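Local coordinates for protein erythromycin dehydratase (Saccharopolyspora erythraea, PDB 3EL6) that probably removes water from the beta-hydroxyacyl chain of a growing polyketide, serving as a dehydratase domain of the synthase that makes the erythromycin macrolide core, at residues Gly31-Glu36 with Gly90-Leu95; Val83-Ala88 with Leu116-Gly121; Val97-Val102 with Ser126-Ile131; Pro195-Leu200 with His226-Asp231; Asp208-Glu213 with Leu237-Leu242. All blocks are in the same frame, centred on the assembly; numbering follows the deposited sequence.

How the interactions relate
The chain has a double hotdog fold, and the contacts fall in its two halves. Interactions 1, 2 and 3 pack around helix 79-93 and the strands that wrap it: centres of interactions 1 and 2 lie 10 Å apart, those of 2 and 3 lie 11 Å apart, and Val93 CG2 to Val120 CG1 (4.2 Å) joins the first pair. Interactions 4 and 5 belong to the other half, built on helix 227-235, their centres 16 Å apart. Between the halves, Val83 CG1 of interaction 2 meets Leu230 CD2 of interaction 4 at 3.7 Å. Interaction 4 probably borders the catalytic pocket. The centres of interactions 1 and 4 are 25 Å apart; interactions 1 and 5 lie nearer the surface.

Interaction 1 (Gly31-Glu36 with Gly90-Leu95); sequences GVRGAE and GEDVGL
Arg33 and Asp92 carry this contact by themselves, as a two-pronged salt bridge at the surface. The guanidinium meets the carboxylate end-on, one terminal nitrogen to each oxygen: NH2 of Arg33 lies 2.8 Å from OD1 of Asp92, and NH1 of Arg33 lies 2.8 Å from OD2 of Asp92. The first bond is the straighter, 163° at the hydrogen; it enters by the syn lone pair of OD1 and stays in the guanidinium plane. The second, at 145°, also meets its oxygen on the syn side but is tilted out of both planes. With the two flat groups only 16° from coplanar, the pair of bonds fixes the rotation of each. Asp92 sends CG away from its backbone N, out from the helix, whereas the long Arg33 chain approaches from the opposite direction and bends near its end. Asp92 lies in the last helical turn, inside the Schellman motif that ends the helix, where Leu95 N bonds Gly90 O (2.9 Å) and Gly94 has positive phi; the arginine's charge may offset a carboxylate placed at this end of the helix. NH1 of Arg33 has a second salt bridge, to Asp45, and Leu142 of the second subunit packs against the arginine. The contact thus ties strand 33-34, outermost within this chain and paired with strand 40-45, to the C-terminal end of helix 79-93, where Asp92 and Val93 also rest on Phe54 of strand 52-58.

Interaction 2 (Val83-Ala88 with Leu116-Gly121); sequences VDLALA and LRMSVG
Leu85, Leu116 and Met118 make up most of this buried contact between a helix and a strand, and no hydrogen bond crosses it. The purely hydrocarbon part is a meeting of two leucine ends: CD1 of Leu85 and CD1 of Leu116 touch at 3.9 Å, their side chains crossing at about a right angle. The second kind of contact belongs to the thioether. SD of Met118 rests 3.9 Å from CB of Leu85, and the chain bends at its last torsion (chi3 -70°), which carries the methyl group in beside the helix backbone. There CE of Met118 lies 3.4 Å from the carbonyl O of Leu85, and SD of Met118 is 3.5 Å from that same oxygen. The sulfur of Met118 also comes to 4.0 Å from N of Ala86, so the methionine lies against a peptide link of the helix as well as against side chain. The segment axes approach to 9.9 Å and cross at -43°, a spacing filled by side chains from both elements. This is the hotdog arrangement, a helix wrapped by a curved antiparallel sheet. Beside the contact, Met118 leans on Phe54 of strand 52-58 and Val133 of strand 129-137, the two neighbours of strand 114-123. Ala86 continues the packing onto Ile131, and Val83 turns to Leu98 and Leu101 of strand 97-103, which extends the sheet around helix 79-93.

Interaction 3 (Val97-Val102 with Ser126-Ile131); sequences VLEELV and SGRRTI
A classic beta bulge, in which Glu99 and Glu100 both face Thr154, turns a corner in strand 97-103 and presents Glu99 to Arg128. The two charged side chains form a salt bridge, OE2 of Glu99 lying 3.3 Å from NH1 of Arg128. It is not a flat, paired grip: carboxylate and guanidinium planes stand 88° apart, and the oxygen comes to the arginine obliquely. The aliphatic part of the arginine joins in, with CD of Arg128 at 3.5 Å from OE1 of Glu99 and 3.6 Å from OE2 of Glu99. Glu99 reaches out with CG anti to the backbone N (chi1 176°), whereas Arg128 bends at chi3, which swings the guanidinium, with NH1, back toward the carboxylate that CD already touches. Farther along the segments the contact turns apolar and looser: CD1 of Leu101 faces CG2 of Ile131 at 4.5 Å, and these two buried side chains belong to the layer packed against helix 79-93. The touching parts run nearly the same way, 15° apart, because strand 148-156 lies between strands 97-103 and 129-137 and is antiparallel to both; Glu99 and Arg128 each touch Thr154 on it. Charged side chains thus reach across an intervening strand at a partly exposed margin, while leucine and isoleucine line the inner face. A curved antiparallel sheet wrapped round a central helix is the hallmark of the hotdog fold, present twice in this enzyme.

Interaction 4 (Pro195-Leu200 with His226-Asp231); sequences PSFQAL and HPVLLD
The Phe197 ring has Val228 over one face and Asp231 at its edge, where a loop meets the start of the helix of the second hotdog unit. CG1 of Val228 stands 4.0 Å from the Phe197 ring centroid and 9° off the normal, a CH-pi contact. CG2 of Val228 reaches the rim, 3.9 Å from CZ of Phe197. At the edge, OD2 of Asp231 lies 3.5 Å from CD1 of Phe197 and CB of Asp231 is 3.9 Å from CE1 of Phe197; the carboxylate is turned 80° from the ring. Asp231 OD2 is also hydrogen-bonded to Gln235, whose NE2 also donates to the carbonyl O of Phe197, so that one amide ties helix to loop. Asp231 and Gln235 match the aspartate motif that carries a catalytic acid in related polyketide dehydratases. Phe197 also meets the ring of His69, consistent with a place beside the active site. The imidazole of His226 caps the helix: ND1 of His226 accepts from N of Val228 at 3.1 Å, in the ring plane. On the loop side, the same CG1 of Val228 that faces the ring sits only 3.3 Å from O of Ser196.

Interaction 5 (Asp208-Glu213 with Leu237-Leu242); sequences DSVYAE and LSLGAL
A single water bridges Asp208 and Ala241, donating to O of Asp208 at 2.7 Å and accepting from N of Ala241 at 2.8 Å. It links the backbone just before strand 209-215 to the turn after helix 227-235; no direct hydrogen bond joins the two segments. Beside the water, the Asp208 side chain leans in, OD1 of Asp208 coming to 4.0 Å from CB of Ala241. That carboxylate has its polar partner in Arg205, a salt bridge; its contact with the alanine methyl is only van der Waals. The apolar centre is Val210, whose two methyls divide the work. CG1 of Val210, anti to the backbone N (chi1 169°), meets CB of Leu239 at 3.9 Å and CD1 of Leu239 at 4.0 Å, the two side chains crossing at about a right angle. CG2 of Val210 instead rests against the main chain, 3.7 Å from CA of Gly240, where the absence of a side chain admits so close an approach. Along the strand, Val210 and Ala212 point toward the turn, and Ser209 and Tyr211 away from it, the usual alternation of a strand with two faces. Leu239 spreads the apolar patch to Ala203 of strand 200-206 and to Leu179. Strand 209-215 lies between strands 200-206 and 266-273, and the loop leaving helix 227-235 packs on it, at the end of the helix that the sheet of the second hotdog wraps in this double hotdog fold.

Interaction 1 (Gly31-Glu36 with Gly90-Leu95)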
# COMPACT_ATOMS: atom_id res chain seq x y z
N GLY A 31 8.36 7.88 4.81
CA GLY A 31 8.59 6.45 4.70
C GLY A 31 8.08 5.91 3.36
O GLY A 31 7.80 4.71 3.24
N VAL A 32 7.95 6.78 2.36
CA VAL A 32 7.48 6.31 1.03
C VAL A 32 8.60 6.61 0.04
O VAL A 32 9.59 7.23 0.42
CB VAL A 32 6.16 7.01 0.65
CG1 VAL A 32 5.11 6.70 1.73
CG2 VAL A 32 6.31 8.50 0.49
N ARG A 33 8.46 6.11 -1.20
CA ARG A 33 9.36 6.49 -2.29
C ARG A 33 8.70 7.59 -3.13
O ARG A 33 7.50 7.59 -3.32
CB ARG A 33 9.63 5.31 -3.21
CG ARG A 33 10.08 4.10 -2.55
CD ARG A 33 10.35 2.97 -3.58
NE ARG A 33 9.16 2.20 -3.97
CZ ARG A 33 8.67 2.13 -5.21
NH1 ARG A 33 7.63 1.35 -5.47
NH2 ARG A 33 9.21 2.85 -6.19
N GLY A 34 9.49 8.48 -3.72
CA GLY A 34 8.90 9.53 -4.55
C GLY A 34 8.71 8.93 -5.94
O GLY A 34 9.37 7.97 -6.29
N ALA A 35 7.80 9.47 -6.72
CA ALA A 35 7.49 8.84 -7.98
C ALA A 35 7.99 9.80 -9.02
O ALA A 35 7.88 11.03 -8.86
CB ALA A 35 5.98 8.63 -8.08
N GLU A 36 8.57 9.28 -10.08
CA GLU A 36 9.12 10.10 -11.14
C GLU A 36 8.04 10.46 -12.18
O GLU A 36 8.15 11.46 -12.92
CB GLU A 36 10.24 9.31 -11.81
CG GLU A 36 11.53 9.28 -11.04
CD GLU A 36 12.29 10.60 -11.13
OE1 GLU A 36 11.84 11.63 -10.54
OE2 GLU A 36 13.36 10.61 -11.82
N GLY A 90 3.63 -1.01 -13.86
CA GLY A 90 4.24 -2.30 -14.22
C GLY A 90 5.74 -2.18 -14.27
O GLY A 90 6.46 -3.04 -13.77
N GLU A 91 6.26 -1.12 -14.89
CA GLU A 91 7.70 -0.98 -14.93
C GLU A 91 8.30 -0.88 -13.52
O GLU A 91 9.36 -1.47 -13.20
CB GLU A 91 8.11 0.25 -15.80
CG GLU A 91 9.63 0.37 -15.96
CD GLU A 91 10.30 -0.84 -16.72
OE1 GLU A 91 11.40 -1.23 -16.31
OE2 GLU A 91 9.78 -1.39 -17.74
N ASP A 92 7.64 -0.14 -12.65
CA ASP A 92 8.13 0.01 -11.26
C ASP A 92 8.16 -1.37 -10.54
O ASP A 92 9.13 -1.69 -9.83
CB ASP A 92 7.19 0.97 -10.47
CG ASP A 92 7.71 1.24 -9.03
OD1 ASP A 92 8.44 2.23 -8.85
OD2 ASP A 92 7.42 0.43 -8.11
N VAL A 93 7.08 -2.14 -10.65
CA VAL A 93 6.99 -3.46 -9.95
C VAL A 93 7.79 -4.58 -10.65
O VAL A 93 8.01 -5.67 -10.10
CB VAL A 93 5.54 -3.94 -9.65
CG1 VAL A 93 4.80 -2.87 -8.90
CG2 VAL A 93 4.73 -4.36 -10.92
N GLY A 94 8.22 -4.32 -11.87
CA GLY A 94 9.00 -5.32 -12.64
C GLY A 94 8.17 -6.25 -13.54
O GLY A 94 8.65 -7.33 -13.92
N LEU A 95 6.94 -5.86 -13.86
CA LEU A 95 6.08 -6.58 -14.80
C LEU A 95 5.55 -5.56 -15.82
O LEU A 95 4.51 -4.93 -15.62
CB LEU A 95 4.91 -7.24 -14.06
CG LEU A 95 5.28 -8.46 -13.19
CD1 LEU A 95 3.95 -8.85 -12.46
CD2 LEU A 95 5.77 -9.60 -14.06

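Interaction 2 (Val83-Ala88 with Leu116-Gly121)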
# COMPACT_ATOMS: atom_id res chain seq x y z
N VAL A 83 -3.93 4.00 -19.03
CA VAL A 83 -3.05 2.97 -19.63
C VAL A 83 -1.58 3.34 -19.36
O VAL A 83 -0.74 2.51 -18.96
CB VAL A 83 -3.31 2.83 -21.16
CG1 VAL A 83 -2.21 1.94 -21.90
CG2 VAL A 83 -4.74 2.33 -21.40
N ASP A 84 -1.23 4.61 -19.56
CA ASP A 84 0.18 5.03 -19.33
C ASP A 84 0.52 4.86 -17.85
O ASP A 84 1.56 4.35 -17.49
CB ASP A 84 0.36 6.52 -19.77
CG ASP A 84 1.62 7.14 -19.18
OD1 ASP A 84 2.75 6.65 -19.48
OD2 ASP A 84 1.49 8.05 -18.33
N LEU A 85 -0.42 5.21 -16.97
CA LEU A 85 -0.11 5.08 -15.52
C LEU A 85 0.09 3.59 -15.18
O LEU A 85 0.95 3.25 -14.40
CB LEU A 85 -1.27 5.65 -14.70
CG LEU A 85 -1.17 7.19 -14.51
CD1 LEU A 85 -2.49 7.63 -13.97
CD2 LEU A 85 -0.04 7.61 -13.60
N ALA A 86 -0.71 2.71 -15.77
CA ALA A 86 -0.58 1.27 -15.49
C ALA A 86 0.73 0.71 -16.03
O ALA A 86 1.34 -0.14 -15.40
CB ALA A 86 -1.79 0.49 -16.12
N LEU A 87 1.19 1.18 -17.19
CA LEU A 87 2.51 0.79 -17.69
C LEU A 87 3.63 1.26 -16.76
O LEU A 87 4.65 0.57 -16.60
CB LEU A 87 2.69 1.38 -19.13
CG LEU A 87 1.82 0.70 -20.20
CD1 LEU A 87 1.86 1.59 -21.50
CD2 LEU A 87 2.39 -0.72 -20.54
N ALA A 88 3.46 2.45 -16.18
CA ALA A 88 4.46 3.04 -15.27
C ALA A 88 4.50 2.19 -14.01
O ALA A 88 5.59 1.88 -13.49
CB ALA A 88 4.08 4.47 -14.88
N LEU A 116 -5.72 10.05 -7.73
CA LEU A 116 -5.57 8.77 -8.42
C LEU A 116 -4.89 7.82 -7.43
O LEU A 116 -4.05 8.24 -6.60
CB LEU A 116 -4.58 8.92 -9.58
CG LEU A 116 -5.08 9.92 -10.62
CD1 LEU A 116 -3.86 10.30 -11.55
CD2 LEU A 116 -6.24 9.31 -11.32
N ARG A 117 -5.27 6.55 -7.51
CA ARG A 117 -4.61 5.52 -6.67
C ARG A 117 -4.56 4.23 -7.46
O ARG A 117 -5.59 3.76 -7.99
CB ARG A 117 -5.39 5.42 -5.34
CG ARG A 117 -4.96 4.27 -4.38
CD ARG A 117 -4.08 4.58 -3.17
NE ARG A 117 -3.86 5.92 -2.64
CZ ARG A 117 -4.32 6.33 -1.47
NH1 ARG A 117 -5.10 5.51 -0.73
NH2 ARG A 117 -4.06 7.55 -1.05
N MET A 118 -3.35 3.66 -7.64
CA MET A 118 -3.22 2.38 -8.31
C MET A 118 -2.70 1.37 -7.30
O MET A 118 -1.84 1.71 -6.51
CB MET A 118 -2.21 2.46 -9.48
CG MET A 118 -2.70 3.22 -10.66
SD MET A 118 -1.43 3.01 -11.89
CE MET A 118 -0.07 4.00 -11.21
N SER A 119 -3.29 0.19 -7.27
CA SER A 119 -2.84 -0.88 -6.36
C SER A 119 -2.44 -2.07 -7.20
O SER A 119 -3.23 -2.50 -8.03
CB SER A 119 -3.99 -1.37 -5.44
OG SER A 119 -4.67 -0.26 -4.88
N VAL A 120 -1.24 -2.58 -6.95
CA VAL A 120 -0.76 -3.81 -7.61
C VAL A 120 -0.67 -4.93 -6.55
O VAL A 120 -0.04 -4.75 -5.51
CB VAL A 120 0.59 -3.57 -8.24
CG1 VAL A 120 1.16 -4.89 -8.87
CG2 VAL A 120 0.43 -2.47 -9.36
N GLY A 121 -1.30 -6.05 -6.80
CA GLY A 121 -1.40 -7.08 -5.75
C GLY A 121 -0.37 -8.15 -5.88
O GLY A 121 0.62 -7.99 -6.59

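Interaction 3 (Val97-Val102 with Ser126-Ile131)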
# COMPACT_ATOMS: atom_id res chain seq x y z
N VAL A 97 4.48 -5.38 -18.96
CA VAL A 97 3.43 -5.57 -19.97
C VAL A 97 2.07 -5.45 -19.35
O VAL A 97 1.77 -6.05 -18.30
CB VAL A 97 3.56 -6.97 -20.68
CG1 VAL A 97 2.36 -7.25 -21.57
CG2 VAL A 97 4.85 -6.92 -21.53
N LEU A 98 1.23 -4.69 -20.02
CA LEU A 98 -0.17 -4.59 -19.61
C LEU A 98 -0.90 -5.68 -20.36
O LEU A 98 -1.27 -5.53 -21.53
CB LEU A 98 -0.64 -3.18 -19.95
CG LEU A 98 -1.43 -2.29 -19.03
CD1 LEU A 98 -2.17 -1.12 -19.77
CD2 LEU A 98 -2.23 -2.93 -17.83
N GLU A 99 -1.05 -6.86 -19.73
CA GLU A 99 -1.71 -7.95 -20.38
C GLU A 99 -3.16 -7.62 -20.71
O GLU A 99 -3.66 -7.95 -21.78
CB GLU A 99 -1.66 -9.20 -19.51
CG GLU A 99 -2.42 -10.32 -20.14
CD GLU A 99 -2.07 -11.62 -19.49
OE1 GLU A 99 -0.97 -12.13 -19.78
OE2 GLU A 99 -2.92 -12.10 -18.70
N GLU A 100 -3.85 -6.94 -19.81
CA GLU A 100 -5.16 -6.35 -20.15
C GLU A 100 -5.41 -5.16 -19.26
O GLU A 100 -4.93 -5.12 -18.11
CB GLU A 100 -6.23 -7.42 -19.87
CG GLU A 100 -7.66 -6.94 -19.78
CD GLU A 100 -8.61 -8.05 -19.31
OE1 GLU A 100 -8.43 -8.52 -18.15
OE2 GLU A 100 -9.55 -8.43 -20.07
N LEU A 101 -6.11 -4.17 -19.80
CA LEU A 101 -6.70 -3.10 -18.94
C LEU A 101 -8.07 -2.81 -19.46
O LEU A 101 -8.26 -2.51 -20.67
CB LEU A 101 -5.81 -1.85 -18.94
CG LEU A 101 -6.28 -0.84 -17.87
CD1 LEU A 101 -5.85 -1.35 -16.48
CD2 LEU A 101 -5.68 0.51 -18.19
N VAL A 102 -9.06 -2.95 -18.57
CA VAL A 102 -10.45 -2.71 -18.94
C VAL A 102 -10.88 -1.43 -18.25
O VAL A 102 -10.74 -1.28 -17.01
CB VAL A 102 -11.33 -3.88 -18.51
CG1 VAL A 102 -12.78 -3.60 -18.87
CG2 VAL A 102 -10.84 -5.12 -19.19
N SER A 126 1.47 -17.98 -12.17
CA SER A 126 2.20 -17.61 -13.38
C SER A 126 3.11 -16.34 -13.24
O SER A 126 3.89 -16.01 -14.16
CB SER A 126 1.18 -17.43 -14.53
OG SER A 126 0.50 -16.18 -14.31
N GLY A 127 3.05 -15.65 -12.09
CA GLY A 127 3.88 -14.51 -11.84
C GLY A 127 3.20 -13.18 -12.27
O GLY A 127 3.78 -12.14 -12.06
N ARG A 128 1.97 -13.25 -12.81
CA ARG A 128 1.20 -12.05 -13.19
C ARG A 128 0.59 -11.40 -11.95
O ARG A 128 0.40 -12.07 -10.90
CB ARG A 128 0.09 -12.41 -14.20
CG ARG A 128 0.73 -12.89 -15.53
CD ARG A 128 -0.34 -13.28 -16.49
NE ARG A 128 -1.09 -14.34 -15.87
CZ ARG A 128 -1.83 -15.21 -16.54
NH1 ARG A 128 -1.91 -15.11 -17.87
NH2 ARG A 128 -2.48 -16.18 -15.87
N ARG A 129 0.29 -10.10 -12.05
CA ARG A 129 -0.36 -9.42 -10.95
C ARG A 129 -1.58 -8.63 -11.42
O ARG A 129 -1.59 -8.12 -12.56
CB ARG A 129 0.59 -8.45 -10.24
CG ARG A 129 1.90 -9.04 -9.74
CD ARG A 129 2.80 -7.95 -9.11
NE ARG A 129 4.09 -8.50 -8.72
CZ ARG A 129 4.35 -8.95 -7.49
NH1 ARG A 129 3.43 -8.88 -6.50
NH2 ARG A 129 5.53 -9.46 -7.21
N THR A 130 -2.58 -8.49 -10.54
CA THR A 130 -3.70 -7.61 -10.81
C THR A 130 -3.35 -6.18 -10.51
O THR A 130 -2.67 -5.86 -9.51
CB THR A 130 -4.95 -8.06 -10.01
OG1 THR A 130 -5.34 -9.37 -10.46
CG2 THR A 130 -6.09 -7.05 -10.22
N ILE A 131 -3.83 -5.26 -11.35
CA ILE A 131 -3.69 -3.86 -11.02
C ILE A 131 -5.11 -3.23 -11.03
O ILE A 131 -5.93 -3.50 -11.90
CB ILE A 131 -2.75 -3.12 -12.06
CG1 ILE A 131 -2.67 -1.62 -11.75
CG2 ILE A 131 -3.26 -3.42 -13.48
CD1 ILE A 131 -1.46 -0.92 -12.40

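Interaction 4 (Pro195-Leu200 with His226-Asp231)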
# COMPACT_ATOMS: atom_id res chain seq x y z
N PRO A 195 -6.33 21.55 -29.91
CA PRO A 195 -5.04 21.39 -30.63
C PRO A 195 -4.04 20.39 -29.96
O PRO A 195 -3.28 19.74 -30.63
CB PRO A 195 -4.45 22.83 -30.64
CG PRO A 195 -5.71 23.70 -30.67
CD PRO A 195 -6.74 22.97 -29.78
N SER A 196 -4.01 20.34 -28.63
CA SER A 196 -3.07 19.46 -27.97
C SER A 196 -3.28 17.98 -28.42
O SER A 196 -2.31 17.23 -28.57
CB SER A 196 -3.15 19.63 -26.45
OG SER A 196 -4.47 19.34 -25.99
N PHE A 197 -4.53 17.60 -28.67
CA PHE A 197 -4.91 16.26 -29.07
C PHE A 197 -5.03 16.05 -30.57
O PHE A 197 -5.29 14.92 -31.01
CB PHE A 197 -6.27 15.89 -28.45
CG PHE A 197 -6.15 15.44 -27.01
CD1 PHE A 197 -6.05 14.09 -26.70
CD2 PHE A 197 -6.09 16.36 -25.99
CE1 PHE A 197 -5.91 13.65 -25.36
CE2 PHE A 197 -5.94 15.95 -24.64
CZ PHE A 197 -5.85 14.59 -24.33
N GLN A 198 -4.82 17.12 -31.35
CA GLN A 198 -4.93 17.01 -32.81
C GLN A 198 -3.60 16.51 -33.35
O GLN A 198 -2.92 17.17 -34.15
CB GLN A 198 -5.34 18.38 -33.36
CG GLN A 198 -6.69 18.76 -32.86
CD GLN A 198 -7.15 20.10 -33.36
OE1 GLN A 198 -6.51 20.68 -34.24
NE2 GLN A 198 -8.24 20.62 -32.79
N ALA A 199 -3.23 15.29 -32.97
CA ALA A 199 -1.87 14.82 -33.15
C ALA A 199 -1.72 13.86 -34.34
O ALA A 199 -0.63 13.37 -34.58
CB ALA A 199 -1.35 14.12 -31.86
N LEU A 200 -2.81 13.57 -35.05
CA LEU A 200 -2.69 12.82 -36.34
C LEU A 200 -2.11 13.78 -37.38
O LEU A 200 -2.77 14.76 -37.71
CB LEU A 200 -4.07 12.33 -36.76
CG LEU A 200 -4.68 11.25 -35.86
CD1 LEU A 200 -6.15 10.98 -36.33
CD2 LEU A 200 -3.91 9.94 -35.96
N HIS A 226 3.69 8.88 -23.26
CA HIS A 226 2.88 10.12 -23.08
C HIS A 226 1.43 9.93 -23.43
O HIS A 226 1.07 9.54 -24.56
CB HIS A 226 3.48 11.27 -23.96
CG HIS A 226 3.01 12.62 -23.53
ND1 HIS A 226 1.70 12.98 -23.55
CD2 HIS A 226 3.69 13.66 -22.95
CE1 HIS A 226 1.57 14.21 -23.06
NE2 HIS A 226 2.77 14.64 -22.70
N PRO A 227 0.50 10.21 -22.48
CA PRO A 227 -0.87 9.84 -22.70
C PRO A 227 -1.60 10.64 -23.78
O PRO A 227 -2.61 10.13 -24.38
CB PRO A 227 -1.51 10.03 -21.31
CG PRO A 227 -0.66 11.00 -20.66
CD PRO A 227 0.72 10.82 -21.14
N VAL A 228 -1.10 11.86 -24.07
CA VAL A 228 -1.68 12.52 -25.22
C VAL A 228 -1.26 11.80 -26.51
O VAL A 228 -2.09 11.53 -27.39
CB VAL A 228 -1.39 14.02 -25.23
CG1 VAL A 228 -2.07 14.71 -26.45
CG2 VAL A 228 -2.00 14.61 -23.92
N LEU A 229 0.03 11.51 -26.61
CA LEU A 229 0.54 10.76 -27.78
C LEU A 229 -0.19 9.42 -27.89
O LEU A 229 -0.64 9.02 -28.97
CB LEU A 229 2.04 10.60 -27.68
CG LEU A 229 2.72 9.97 -28.93
CD1 LEU A 229 2.61 10.97 -30.11
CD2 LEU A 229 4.21 9.62 -28.72
N LEU A 230 -0.39 8.73 -26.76
CA LEU A 230 -1.06 7.40 -26.82
C LEU A 230 -2.51 7.51 -27.19
O LEU A 230 -3.07 6.66 -27.91
CB LEU A 230 -0.96 6.77 -25.42
CG LEU A 230 -1.50 5.33 -25.34
CD1 LEU A 230 -0.64 4.52 -26.25
CD2 LEU A 230 -1.23 4.95 -23.88
N ASP A 231 -3.20 8.57 -26.73
CA ASP A 231 -4.58 8.74 -27.19
C ASP A 231 -4.63 8.98 -28.71
O ASP A 231 -5.54 8.51 -29.38
CB ASP A 231 -5.27 9.95 -26.53
CG ASP A 231 -6.68 10.12 -26.99
OD1 ASP A 231 -7.55 9.43 -26.44
OD2 ASP A 231 -6.94 10.92 -27.94

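Interaction 5 (Asp208-Glu213 with Leu237-Leu242)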
# COMPACT_ATOMS: atom_id res chain seq x y z
N ASP A 208 -7.94 -2.56 -45.25
CA ASP A 208 -8.48 -2.04 -44.01
C ASP A 208 -7.37 -1.67 -43.00
O ASP A 208 -7.67 -1.41 -41.85
CB ASP A 208 -9.51 -3.02 -43.41
CG ASP A 208 -10.87 -2.97 -44.12
OD1 ASP A 208 -11.22 -1.89 -44.69
OD2 ASP A 208 -11.59 -3.99 -44.11
N SER A 209 -6.12 -1.65 -43.44
CA SER A 209 -5.00 -1.16 -42.60
C SER A 209 -4.81 0.36 -42.72
O SER A 209 -4.98 0.92 -43.81
CB SER A 209 -3.72 -1.83 -43.02
OG SER A 209 -3.82 -3.22 -42.72
N VAL A 210 -4.44 1.01 -41.62
CA VAL A 210 -4.27 2.46 -41.56
C VAL A 210 -2.86 2.71 -41.10
O VAL A 210 -2.39 2.04 -40.18
CB VAL A 210 -5.27 3.05 -40.53
CG1 VAL A 210 -4.94 4.53 -40.24
CG2 VAL A 210 -6.72 2.86 -41.00
N TYR A 211 -2.15 3.67 -41.73
CA TYR A 211 -0.79 3.99 -41.39
C TYR A 211 -0.87 5.47 -40.95
O TYR A 211 -1.58 6.24 -41.63
CB TYR A 211 0.10 3.89 -42.63
CG TYR A 211 0.06 2.48 -43.18
CD1 TYR A 211 1.03 1.56 -42.84
CD2 TYR A 211 -1.04 2.07 -43.91
CE1 TYR A 211 0.94 0.23 -43.30
CE2 TYR A 211 -1.15 0.74 -44.37
CZ TYR A 211 -0.16 -0.15 -44.06
OH TYR A 211 -0.30 -1.45 -44.52
N ALA A 212 -0.19 5.88 -39.89
CA ALA A 212 -0.35 7.33 -39.52
C ALA A 212 0.96 7.81 -38.93
O ALA A 212 1.70 7.04 -38.37
CB ALA A 212 -1.51 7.53 -38.53
N GLU A 213 1.27 9.11 -39.08
CA GLU A 213 2.37 9.74 -38.36
C GLU A 213 1.66 10.51 -37.25
O GLU A 213 0.72 11.25 -37.51
CB GLU A 213 3.08 10.73 -39.29
CG GLU A 213 4.00 9.98 -40.30
CD GLU A 213 4.63 10.91 -41.33
OE1 GLU A 213 4.38 12.16 -41.29
OE2 GLU A 213 5.37 10.35 -42.18
N LEU A 237 -7.88 4.52 -34.95
CA LEU A 237 -9.01 3.63 -35.17
C LEU A 237 -10.17 4.36 -35.84
O LEU A 237 -11.03 3.72 -36.47
CB LEU A 237 -9.51 2.98 -33.86
CG LEU A 237 -8.79 1.64 -33.52
CD1 LEU A 237 -7.32 1.79 -33.36
CD2 LEU A 237 -9.39 0.95 -32.23
N SER A 238 -10.22 5.69 -35.70
CA SER A 238 -11.27 6.46 -36.34
C SER A 238 -11.10 6.56 -37.87
O SER A 238 -12.05 6.93 -38.57
CB SER A 238 -11.38 7.86 -35.72
OG SER A 238 -10.33 8.71 -36.19
N LEU A 239 -9.92 6.22 -38.37
CA LEU A 239 -9.61 6.39 -39.80
C LEU A 239 -9.92 5.16 -40.66
O LEU A 239 -9.82 5.21 -41.89
CB LEU A 239 -8.14 6.76 -39.98
CG LEU A 239 -7.68 8.05 -39.28
CD1 LEU A 239 -6.18 8.26 -39.48
CD2 LEU A 239 -8.49 9.24 -39.79
N GLY A 240 -10.24 4.04 -40.00
CA GLY A 240 -10.40 2.77 -40.70
C GLY A 240 -11.87 2.41 -40.82
O GLY A 240 -12.75 3.26 -40.61
N ALA A 241 -12.14 1.15 -41.15
CA ALA A 241 -13.51 0.66 -41.25
C ALA A 241 -14.25 0.88 -39.94
O ALA A 241 -15.47 0.81 -39.87
CB ALA A 241 -13.53 -0.82 -41.62
N LEU A 242 -13.51 1.17 -38.87
CA LEU A 242 -14.18 1.40 -37.59
C LEU A 242 -14.90 2.74 -37.49
O LEU A 242 -16.03 2.81 -37.01
CB LEU A 242 -13.23 1.22 -36.40
CG LEU A 242 -13.22 -0.18 -35.76
CD1 LEU A 242 -12.97 -1.25 -36.80
CD2 LEU A 242 -12.19 -0.26 -34.65
O HOH W 1 -9.99 -0.60 -40.78